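Local coordinates for iron-containing superoxide dismutase B2 (PDB 3ESF), which probably destroys toxic superoxide radicals by dismutating them to hydrogen peroxide and molecular oxygen at an iron centre, at residues 26-31 / 159-164; 76-81 / 125-130; 138-143 / 152-157. The protein carries 1 engineered substitution. One frame throughout, in Å; residues are numbered along the deposited sequence.

Interaction 1: residues 26-31 / 159-164. Engineered in segment 159-164: Thr159 (natural residue Ala). With FE (Fe (III) ion), chain E.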
loop_
_atom_site.group_PDB
_atom_site.type_symbol
_atom_site.label_atom_id
_atom_site.label_comp_id
_atom_site.label_asym_id
_atom_site.label_seq_id
_atom_site.Cartn_x
_atom_site.Cartn_y
_atom_site.Cartn_z
ATOM N N THR A 26 2.387 -0.084 18.441
ATOM C CA THR A 26 3.535 0.841 18.649
ATOM C C THR A 26 4.084 1.360 17.339
ATOM O O THR A 26 4.188 2.578 17.167
ATOM C CB THR A 26 4.680 0.192 19.438
ATOM O OG1 THR A 26 4.212 -0.125 20.747
ATOM C CG2 THR A 26 5.832 1.150 19.589
ATOM N N PHE A 27 4.450 0.464 16.417
ATOM C CA PHE A 27 4.952 0.939 15.112
ATOM C C PHE A 27 3.902 1.779 14.401
ATOM O O PHE A 27 4.221 2.831 13.843
ATOM C CB PHE A 27 5.502 -0.201 14.223
ATOM C CG PHE A 27 6.921 -0.581 14.551
ATOM C CD1 PHE A 27 7.986 0.072 13.939
ATOM C CD2 PHE A 27 7.191 -1.547 15.517
ATOM C CE1 PHE A 27 9.309 -0.261 14.256
ATOM C CE2 PHE A 27 8.495 -1.890 15.838
ATOM C CZ PHE A 27 9.560 -1.240 15.216
ATOM N N HIS A 28 2.650 1.339 14.438
ATOM C CA HIS A 28 1.614 1.994 13.654
ATOM C C HIS A 28 1.335 3.442 14.137
ATOM O O HIS A 28 1.244 4.396 13.326
ATOM C CB HIS A 28 0.349 1.129 13.679
ATOM C CG HIS A 28 -0.629 1.478 12.614
ATOM N ND1 HIS A 28 -1.851 0.865 12.504
ATOM C CD2 HIS A 28 -0.573 2.396 11.620
ATOM C CE1 HIS A 28 -2.511 1.387 11.487
ATOM N NE2 HIS A 28 -1.755 2.315 10.934
ATOM N N TYR A 29 1.226 3.582 15.459
ATOM C CA TYR A 29 1.011 4.877 16.095
ATOM C C TYR A 29 2.299 5.702 16.127
ATOM O O TYR A 29 2.289 6.832 15.650
ATOM C CB TYR A 29 0.406 4.728 17.515
ATOM C CG TYR A 29 0.013 6.040 18.183
ATOM C CD1 TYR A 29 -1.301 6.541 18.081
ATOM C CD2 TYR A 29 0.945 6.769 18.937
ATOM C CE1 TYR A 29 -1.662 7.745 18.688
ATOM C CE2 TYR A 29 0.608 7.967 19.526
ATOM C CZ TYR A 29 -0.705 8.459 19.405
ATOM O OH TYR A 29 -1.045 9.648 20.026
ATOM N N ASP A 30 3.392 5.144 16.668
ATOM C CA ASP A 30 4.621 5.937 16.912
ATOM C C ASP A 30 5.362 6.312 15.628
ATOM O O ASP A 30 5.935 7.389 15.548
ATOM C CB ASP A 30 5.601 5.238 17.859
ATOM C CG ASP A 30 5.178 5.300 19.319
ATOM O OD1 ASP A 30 4.232 6.046 19.661
ATOM O OD2 ASP A 30 5.802 4.593 20.141
ATOM N N LYS A 31 5.371 5.401 14.657
ATOM C CA LYS A 31 6.081 5.620 13.396
ATOM C C LYS A 31 5.162 6.195 12.313
ATOM O O LYS A 31 5.376 7.329 11.893
ATOM C CB LYS A 31 6.854 4.365 12.946
ATOM C CG LYS A 31 7.782 3.740 14.049
ATOM C CD LYS A 31 8.898 4.717 14.450
ATOM C CE LYS A 31 10.165 4.033 15.016
ATOM N NZ LYS A 31 9.954 2.959 16.052
ATOM N N THR A 159 -14.057 3.017 10.731
ATOM C CA THR A 159 -13.070 2.665 9.698
ATOM C C THR A 159 -12.126 1.538 10.131
ATOM O O THR A 159 -11.804 1.391 11.318
ATOM C CB THR A 159 -12.264 3.924 9.175
ATOM O OG1 THR A 159 -11.658 3.640 7.897
ATOM C CG2 THR A 159 -11.214 4.366 10.175
ATOM N N CYS A 160 -11.725 0.736 9.155
ATOM C CA CYS A 160 -10.626 -0.210 9.308
ATOM C C CYS A 160 -9.499 0.122 8.299
ATOM O O CYS A 160 -9.736 0.115 7.072
ATOM C CB CYS A 160 -11.146 -1.640 9.086
ATOM S SG CYS A 160 -9.865 -2.910 9.168
ATOM N N ASP A 161 -8.302 0.423 8.823
ATOM C CA ASP A 161 -7.089 0.662 8.028
ATOM C C ASP A 161 -6.694 -0.640 7.377
ATOM O O ASP A 161 -6.555 -1.644 8.078
ATOM C CB ASP A 161 -5.927 1.139 8.966
ATOM C CG ASP A 161 -4.741 1.709 8.223
ATOM O OD1 ASP A 161 -4.764 1.775 6.984
ATOM O OD2 ASP A 161 -3.759 2.169 8.890
ATOM N N VAL A 162 -6.528 -0.643 6.049
ATOM C CA VAL A 162 -6.027 -1.859 5.345
ATOM C C VAL A 162 -4.727 -1.621 4.553
ATOM O O VAL A 162 -4.336 -2.437 3.712
ATOM C CB VAL A 162 -7.107 -2.562 4.487
ATOM C CG1 VAL A 162 -8.277 -2.971 5.342
ATOM C CG2 VAL A 162 -7.559 -1.676 3.277
ATOM N N TRP A 163 -4.052 -0.493 4.803
ATOM C CA TRP A 163 -2.634 -0.388 4.450
ATOM C C TRP A 163 -1.920 -1.568 5.121
ATOM O O TRP A 163 -2.239 -1.911 6.273
ATOM C CB TRP A 163 -2.016 0.897 5.022
ATOM C CG TRP A 163 -2.363 2.183 4.307
ATOM C CD1 TRP A 163 -3.624 2.709 4.072
ATOM C CD2 TRP A 163 -1.426 3.132 3.779
ATOM N NE1 TRP A 163 -3.502 3.919 3.405
ATOM C CE2 TRP A 163 -2.171 4.197 3.213
ATOM C CE3 TRP A 163 -0.027 3.185 3.732
ATOM C CZ2 TRP A 163 -1.552 5.315 2.598
ATOM C CZ3 TRP A 163 0.587 4.277 3.120
ATOM C CH2 TRP A 163 -0.181 5.344 2.578
ATOM N N GLU A 164 -0.930 -2.128 4.435
ATOM C CA GLU A 164 -0.218 -3.283 4.901
ATOM C C GLU A 164 0.437 -3.081 6.267
ATOM O O GLU A 164 0.521 -4.033 7.029
ATOM C CB GLU A 164 0.781 -3.797 3.865
ATOM C CG GLU A 164 0.060 -4.528 2.752
ATOM C CD GLU A 164 0.914 -4.884 1.548
ATOM O OE1 GLU A 164 1.887 -4.194 1.241
ATOM O OE2 GLU A 164 0.605 -5.880 0.880
HETATM FE FE FE E . -2.082 3.192 8.962
HETATM O O HOH W 1 -2.668 3.859 7.016
#

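Interaction 2: residues 76-81 / 125-130. With FE (Fe (III) ion), chain E.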
loop_
_atom_site.group_PDB
_atom_site.type_symbol
_atom_site.label_atom_id
_atom_site.label_comp_id
_atom_site.label_asym_id
_atom_site.label_seq_id
_atom_site.Cartn_x
_atom_site.Cartn_y
_atom_site.Cartn_z
ATOM N N HIS A 76 -6.419 7.877 10.874
ATOM C CA HIS A 76 -5.843 7.087 11.969
ATOM C C HIS A 76 -6.480 7.372 13.305
ATOM O O HIS A 76 -6.673 6.471 14.105
ATOM C CB HIS A 76 -4.333 7.305 12.052
ATOM C CG HIS A 76 -3.585 6.599 10.972
ATOM N ND1 HIS A 76 -3.478 7.102 9.693
ATOM C CD2 HIS A 76 -2.991 5.385 10.956
ATOM C CE1 HIS A 76 -2.826 6.235 8.943
ATOM N NE2 HIS A 76 -2.542 5.174 9.679
ATOM N N ASN A 77 -6.771 8.647 13.574
ATOM C CA ASN A 77 -7.508 9.011 14.785
ATOM C C ASN A 77 -8.832 8.240 14.833
ATOM O O ASN A 77 -9.192 7.634 15.859
ATOM C CB ASN A 77 -7.799 10.526 14.845
ATOM C CG ASN A 77 -6.550 11.373 15.155
ATOM O OD1 ASN A 77 -5.519 10.859 15.586
ATOM N ND2 ASN A 77 -6.677 12.689 14.983
ATOM N N PHE A 78 -9.540 8.275 13.713
ATOM C CA PHE A 78 -10.852 7.649 13.611
ATOM C C PHE A 78 -10.743 6.116 13.729
ATOM O O PHE A 78 -11.574 5.463 14.372
ATOM C CB PHE A 78 -11.510 8.055 12.277
ATOM C CG PHE A 78 -13.003 7.991 12.310
ATOM C CD1 PHE A 78 -13.744 8.987 12.954
ATOM C CD2 PHE A 78 -13.675 6.936 11.723
ATOM C CE1 PHE A 78 -15.139 8.925 12.998
ATOM C CE2 PHE A 78 -15.070 6.874 11.749
ATOM C CZ PHE A 78 -15.795 7.866 12.388
ATOM N N TYR A 79 -9.710 5.562 13.101
ATOM C CA TYR A 79 -9.369 4.132 13.214
ATOM C C TYR A 79 -9.174 3.627 14.661
ATOM O O TYR A 79 -9.742 2.608 15.023
ATOM C CB TYR A 79 -8.090 3.881 12.409
ATOM C CG TYR A 79 -7.514 2.477 12.480
ATOM C CD1 TYR A 79 -8.290 1.359 12.134
ATOM C CD2 TYR A 79 -6.179 2.276 12.873
ATOM C CE1 TYR A 79 -7.744 0.074 12.154
ATOM C CE2 TYR A 79 -5.633 1.018 12.920
ATOM C CZ TYR A 79 -6.403 -0.090 12.545
ATOM O OH TYR A 79 -5.838 -1.352 12.576
ATOM N N TRP A 80 -8.338 4.300 15.454
ATOM C CA TRP A 80 -8.121 3.900 16.846
ATOM C C TRP A 80 -9.418 3.959 17.638
ATOM O O TRP A 80 -9.679 3.071 18.442
ATOM C CB TRP A 80 -7.037 4.728 17.574
ATOM C CG TRP A 80 -5.699 4.751 16.916
ATOM C CD1 TRP A 80 -4.985 5.861 16.563
ATOM C CD2 TRP A 80 -4.900 3.619 16.524
ATOM N NE1 TRP A 80 -3.810 5.496 15.959
ATOM C CE2 TRP A 80 -3.725 4.132 15.919
ATOM C CE3 TRP A 80 -5.067 2.223 16.616
ATOM C CZ2 TRP A 80 -2.707 3.306 15.424
ATOM C CZ3 TRP A 80 -4.058 1.394 16.118
ATOM C CH2 TRP A 80 -2.891 1.942 15.528
ATOM N N GLU A 81 -10.226 4.999 17.419
ATOM C CA GLU A 81 -11.532 5.117 18.063
ATOM C C GLU A 81 -12.555 4.068 17.609
ATOM O O GLU A 81 -13.484 3.744 18.344
ATOM C CB GLU A 81 -12.100 6.530 17.890
ATOM C CG GLU A 81 -11.392 7.585 18.750
ATOM C CD GLU A 81 -11.556 7.353 20.254
ATOM O OE1 GLU A 81 -12.316 6.447 20.662
ATOM O OE2 GLU A 81 -10.925 8.100 21.047
ATOM N N TRP A 125 -8.657 2.112 2.923
ATOM C CA TRP A 125 -9.473 2.203 4.129
ATOM C C TRP A 125 -10.873 1.690 3.797
ATOM O O TRP A 125 -11.422 2.059 2.754
ATOM C CB TRP A 125 -9.617 3.666 4.584
ATOM C CG TRP A 125 -8.338 4.330 4.917
ATOM C CD1 TRP A 125 -7.468 4.933 4.040
ATOM C CD2 TRP A 125 -7.772 4.462 6.211
ATOM N NE1 TRP A 125 -6.382 5.405 4.713
ATOM C CE2 TRP A 125 -6.535 5.135 6.052
ATOM C CE3 TRP A 125 -8.178 4.073 7.497
ATOM C CZ2 TRP A 125 -5.706 5.438 7.127
ATOM C CZ3 TRP A 125 -7.319 4.356 8.579
ATOM C CH2 TRP A 125 -6.104 5.027 8.370
ATOM N N ALA A 126 -11.439 0.867 4.678
ATOM C CA ALA A 126 -12.847 0.462 4.555
ATOM C C ALA A 126 -13.637 1.231 5.573
ATOM O O ALA A 126 -13.231 1.323 6.745
ATOM C CB ALA A 126 -13.026 -1.030 4.730
ATOM N N TRP A 127 -14.755 1.811 5.132
ATOM C CA TRP A 127 -15.566 2.636 6.006
ATOM C C TRP A 127 -17.006 2.143 6.090
ATOM O O TRP A 127 -17.548 1.581 5.137
ATOM C CB TRP A 127 -15.645 4.086 5.510
ATOM C CG TRP A 127 -14.344 4.813 5.353
ATOM C CD1 TRP A 127 -13.498 4.763 4.257
ATOM C CD2 TRP A 127 -13.741 5.725 6.277
ATOM N NE1 TRP A 127 -12.445 5.576 4.451
ATOM C CE2 TRP A 127 -12.538 6.173 5.680
ATOM C CE3 TRP A 127 -14.114 6.242 7.532
ATOM C CZ2 TRP A 127 -11.690 7.084 6.299
ATOM C CZ3 TRP A 127 -13.260 7.145 8.168
ATOM C CH2 TRP A 127 -12.060 7.563 7.553
ATOM N N LEU A 128 -17.618 2.403 7.240
ATOM C CA LEU A 128 -19.058 2.534 7.322
ATOM C C LEU A 128 -19.290 4.050 7.362
ATOM O O LEU A 128 -18.660 4.742 8.154
ATOM C CB LEU A 128 -19.607 1.820 8.585
ATOM C CG LEU A 128 -21.111 1.923 8.929
ATOM C CD1 LEU A 128 -22.012 1.483 7.766
ATOM C CD2 LEU A 128 -21.434 1.094 10.175
ATOM N N VAL A 129 -20.151 4.556 6.479
ATOM C CA VAL A 129 -20.509 5.969 6.466
ATOM C C VAL A 129 -22.013 6.132 6.395
ATOM O O VAL A 129 -22.738 5.216 5.997
ATOM C CB VAL A 129 -19.856 6.798 5.275
ATOM C CG1 VAL A 129 -18.343 6.700 5.260
ATOM C CG2 VAL A 129 -20.486 6.417 3.920
ATOM N N GLN A 130 -22.482 7.307 6.793
ATOM C CA GLN A 130 -23.878 7.657 6.608
ATOM C C GLN A 130 -23.975 8.783 5.589
ATOM O O GLN A 130 -23.249 9.778 5.677
ATOM C CB GLN A 130 -24.499 8.096 7.928
ATOM C CG GLN A 130 -26.032 8.332 7.828
ATOM C CD GLN A 130 -26.620 8.948 9.078
ATOM O OE1 GLN A 130 -25.917 9.603 9.849
ATOM N NE2 GLN A 130 -27.920 8.756 9.278
HETATM FE FE FE E . -2.082 3.192 8.962
HETATM O O HOH W 1 -2.668 3.859 7.016
#

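Interaction 3: residues 138-143 / 152-157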
loop_
_atom_site.group_PDB
_atom_site.type_symbol
_atom_site.label_atom_id
_atom_site.label_comp_id
_atom_site.label_asym_id
_atom_site.label_seq_id
_atom_site.Cartn_x
_atom_site.Cartn_y
_atom_site.Cartn_z
ATOM N N LYS A 138 -23.942 3.199 4.347
ATOM C CA LYS A 138 -23.321 2.434 3.276
ATOM C C LYS A 138 -21.884 2.039 3.626
ATOM O O LYS A 138 -21.234 2.692 4.430
ATOM C CB LYS A 138 -23.424 3.186 1.943
ATOM C CG LYS A 138 -22.637 4.462 1.808
ATOM C CD LYS A 138 -22.734 4.994 0.349
ATOM C CE LYS A 138 -21.972 6.310 0.177
ATOM N NZ LYS A 138 -21.736 6.714 -1.251
ATOM N N VAL A 139 -21.409 0.953 3.028
ATOM C CA VAL A 139 -19.975 0.644 3.038
ATOM C C VAL A 139 -19.297 1.465 1.931
ATOM O O VAL A 139 -19.841 1.625 0.840
ATOM C CB VAL A 139 -19.718 -0.847 2.830
ATOM C CG1 VAL A 139 -18.230 -1.123 2.870
ATOM C CG2 VAL A 139 -20.471 -1.694 3.894
ATOM N N PHE A 140 -18.119 2.009 2.237
ATOM C CA PHE A 140 -17.488 2.982 1.371
ATOM C C PHE A 140 -15.985 2.793 1.504
ATOM O O PHE A 140 -15.469 2.674 2.611
ATOM C CB PHE A 140 -17.918 4.383 1.816
ATOM C CG PHE A 140 -17.335 5.508 1.014
ATOM C CD1 PHE A 140 -17.848 5.843 -0.228
ATOM C CD2 PHE A 140 -16.268 6.266 1.531
ATOM C CE1 PHE A 140 -17.312 6.893 -0.953
ATOM C CE2 PHE A 140 -15.731 7.324 0.808
ATOM C CZ PHE A 140 -16.242 7.643 -0.423
ATOM N N GLN A 141 -15.284 2.690 0.381
ATOM C CA GLN A 141 -13.826 2.555 0.440
ATOM C C GLN A 141 -13.137 3.878 0.061
ATOM O O GLN A 141 -13.621 4.636 -0.772
ATOM C CB GLN A 141 -13.353 1.447 -0.519
ATOM C CG GLN A 141 -13.880 0.087 -0.158
ATOM C CD GLN A 141 -13.599 -0.951 -1.222
ATOM O OE1 GLN A 141 -12.448 -1.195 -1.603
ATOM N NE2 GLN A 141 -14.656 -1.588 -1.697
ATOM N N THR A 142 -11.984 4.136 0.663
ATOM C CA THR A 142 -11.071 5.126 0.107
ATOM C C THR A 142 -9.711 4.474 -0.143
ATOM O O THR A 142 -9.337 3.502 0.525
ATOM C CB THR A 142 -10.922 6.354 1.009
ATOM O OG1 THR A 142 -10.416 5.965 2.295
ATOM C CG2 THR A 142 -12.270 7.064 1.186
ATOM N N HIS A 143 -8.974 5.034 -1.085
ATOM C CA HIS A 143 -7.689 4.504 -1.506
ATOM C C HIS A 143 -6.611 5.478 -1.025
ATOM O O HIS A 143 -6.839 6.716 -1.005
ATOM C CB HIS A 143 -7.666 4.394 -3.026
ATOM C CG HIS A 143 -6.509 3.610 -3.570
ATOM N ND1 HIS A 143 -6.209 2.335 -3.147
ATOM C CD2 HIS A 143 -5.615 3.903 -4.546
ATOM C CE1 HIS A 143 -5.161 1.881 -3.825
ATOM N NE2 HIS A 143 -4.781 2.815 -4.677
ATOM N N ALA A 152 -19.391 15.755 0.084
ATOM C CA ALA A 152 -20.265 16.683 0.848
ATOM C C ALA A 152 -21.146 16.061 1.950
ATOM O O ALA A 152 -21.349 16.649 3.041
ATOM C CB ALA A 152 -21.138 17.521 -0.124
ATOM N N ASP A 153 -21.682 14.877 1.663
ATOM C CA ASP A 153 -22.829 14.356 2.389
ATOM C C ASP A 153 -22.520 13.051 3.092
ATOM O O ASP A 153 -23.441 12.279 3.377
ATOM C CB ASP A 153 -23.973 14.116 1.397
ATOM C CG ASP A 153 -23.484 13.488 0.086
ATOM O OD1 ASP A 153 -22.238 13.276 -0.060
ATOM O OD2 ASP A 153 -24.342 13.226 -0.805
ATOM N N LEU A 154 -21.235 12.790 3.337
ATOM C CA LEU A 154 -20.795 11.566 4.014
ATOM C C LEU A 154 -20.230 11.822 5.403
ATOM O O LEU A 154 -19.331 12.651 5.594
ATOM C CB LEU A 154 -19.768 10.780 3.184
ATOM C CG LEU A 154 -20.133 10.248 1.794
ATOM C CD1 LEU A 154 -19.095 9.226 1.338
ATOM C CD2 LEU A 154 -21.551 9.638 1.733
ATOM N N LYS A 155 -20.773 11.092 6.372
ATOM C CA LYS A 155 -20.377 11.189 7.769
ATOM C C LYS A 155 -19.791 9.838 8.146
ATOM O O LYS A 155 -20.470 8.833 8.054
ATOM C CB LYS A 155 -21.600 11.544 8.636
ATOM C CG LYS A 155 -21.344 11.499 10.142
ATOM C CD LYS A 155 -22.550 12.049 10.936
ATOM C CE LYS A 155 -23.632 11.021 11.142
ATOM N NZ LYS A 155 -24.573 11.472 12.223
ATOM N N PRO A 156 -18.493 9.804 8.493
ATOM C CA PRO A 156 -17.906 8.527 8.845
ATOM C C PRO A 156 -18.438 8.023 10.193
ATOM O O PRO A 156 -18.714 8.813 11.095
ATOM C CB PRO A 156 -16.402 8.828 8.900
ATOM C CG PRO A 156 -16.314 10.262 9.196
ATOM C CD PRO A 156 -17.514 10.905 8.564
ATOM N N ILE A 157 -18.588 6.700 10.276
ATOM C CA ILE A 157 -19.123 6.018 11.450
ATOM C C ILE A 157 -18.018 5.114 11.998
ATOM O O ILE A 157 -17.714 5.142 13.179
ATOM C CB ILE A 157 -20.397 5.174 11.088
ATOM C CG1 ILE A 157 -21.537 6.051 10.519
ATOM C CG2 ILE A 157 -20.829 4.284 12.261
ATOM C CD1 ILE A 157 -21.963 7.272 11.392
#

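Interaction 1: residues 26-31 / 159-164
The iron site of the superoxide dismutase is built where His28, on helix 22-45, meets Asp161, the last residue of strand 154-161. The two side chains arrive from opposite directions and share the iron(III) ion: His28 NE2 lies 2.2 Å from the iron and Asp161 OD2 2.0 Å from it. Because both atoms are ligands, His28 NE2 and Asp161 OD2 come within 2.9 Å of each other without a hydrogen bond; OD2 sits at the edge of the imidazole, in its plane, and the carboxylate is turned 36° against the ring. His28 reaches out from the helix with CG anti to the backbone N (chi1 -163°), which carries the far edge of the ring to the metal.

Water 1 is a further ligand, its O 2.1 Å from the iron, and stands almost straight across the metal from His28 NE2, the NE2-iron-O angle being 171°. The other carboxylate oxygen, Asp161 OD1, accepts a weak hydrogen bond of 3.0 Å from this water. The same OD1 takes the backbone N of Trp163 at 3.2 Å, from above the carboxylate plane, closing an Asx turn. This turn ties the ligand to the chain leaving the strand, while the Trp163 indole lays one face against water 1.

His76 and His165 complete the site. Glu164 OE2 is hydrogen-bonded to His165 ND1 of the second subunit, so the segment that binds the iron also reaches across the dimer interface. Three histidines, one aspartate and one solvent molecule, with His28 and the solvent in the axial positions, form the trigonal-bipyramidal centre characteristic of the iron/manganese superoxide dismutase family.

Interaction 2: residues 76-81 / 125-130
Helix 76-81 and strand 125-130 run at 64° to each other, their axes 11.2 Å apart at closest, with Tyr79 and Trp125 the nearest pair at 9.3 Å between CA atoms. Mostly aromatic side chains bridge this separation, joining the alpha-hairpin domain, which carries His76, to the sheet of the C-terminal domain. His76 leaves the helix pointing away from the strand, but its CG stands beside the backbone N (chi1 -75°), and the imidazole swings back to meet Trp125. There the six-membered part of the indole directs its edge at one face of the histidine, a T-shaped pair with planes at 90° and centroids 4.9 Å apart. Trp125 CZ2 comes within 3.5 Å of His76 CE1, with CH2 over the ring toward its rim. The same indole edge touches the helix again, Trp125 CZ3 lying 3.9 Å from Tyr79 CB. Further along, Phe78 and Trp127 meet obliquely, with Phe78 CD2 3.6 Å from Trp127 CZ3.

With His76 NE2 bound to the iron at 2.2 Å, ND1 hydrogen-bonded to Gln72 O and the Trp125 edge over one face, the rotation of the imidazole is probably fixed.

Interaction 3: residues 138-143 / 152-157
Leu154 drives one methyl straight into the face of the Phe140 ring. Its CD1 stands 3.7 Å from the ring centroid and only 10° off the ring normal, a CH-pi contact centred on the aromatic face; the separation from Leu154 CD1 to Phe140 CZ is likewise 3.7 Å, and the remaining ring carbons are scarcely farther. The two side chains cross at about a right angle, the leucine end-on and the phenylalanine broadside. In Phe140 a chi1 of 180° sets CG trans to the backbone N, which stands the ring up from the strand.

The second branch of the leucine serves a different neighbour. Leu154 CD2 lies 3.7 Å from Lys138 CE, so that the fork of Leu154 spans two residues of the opposing segment. Lys138 has an extended chain beyond CG, and it is the aliphatic end of that chain that packs across the leucine. The ammonium does not pair with Asp153: Lys138 NZ and Asp153 OD1 are 6.7 Å apart.

These residues belong to the two outer strands, 137-143 and 154-161, of an antiparallel three-stranded sheet, and they meet over the central strand 124-131, to which both segments are hydrogen-bonded. Val139, on the other face of its strand, packs on helix 106-119, whereas Ile157 rests on helix 188-196.

Interactions 1 and 2 converge on one iron: His28 NE2 and His76 NE2 come within 3.2 Å of each other at the metal, and water 1 is common to both. Their centres lie about 12 Å apart, joined through the sheet by a backbone hydrogen bond from Cys160 N to Ala126 O (2.9 Å). Interaction 3 continues that sheet away from the metal, its centre about 9 Å from that of interaction 2 and about 19 Å from that of interaction 1. Strand 124-131 lies between the outer strands, with Trp127 N hydrogen-bonded to Phe140 O at 2.8 Å. Strand 154-161 contributes Leu154 to interaction 3 and the iron ligand Asp161 to interaction 1.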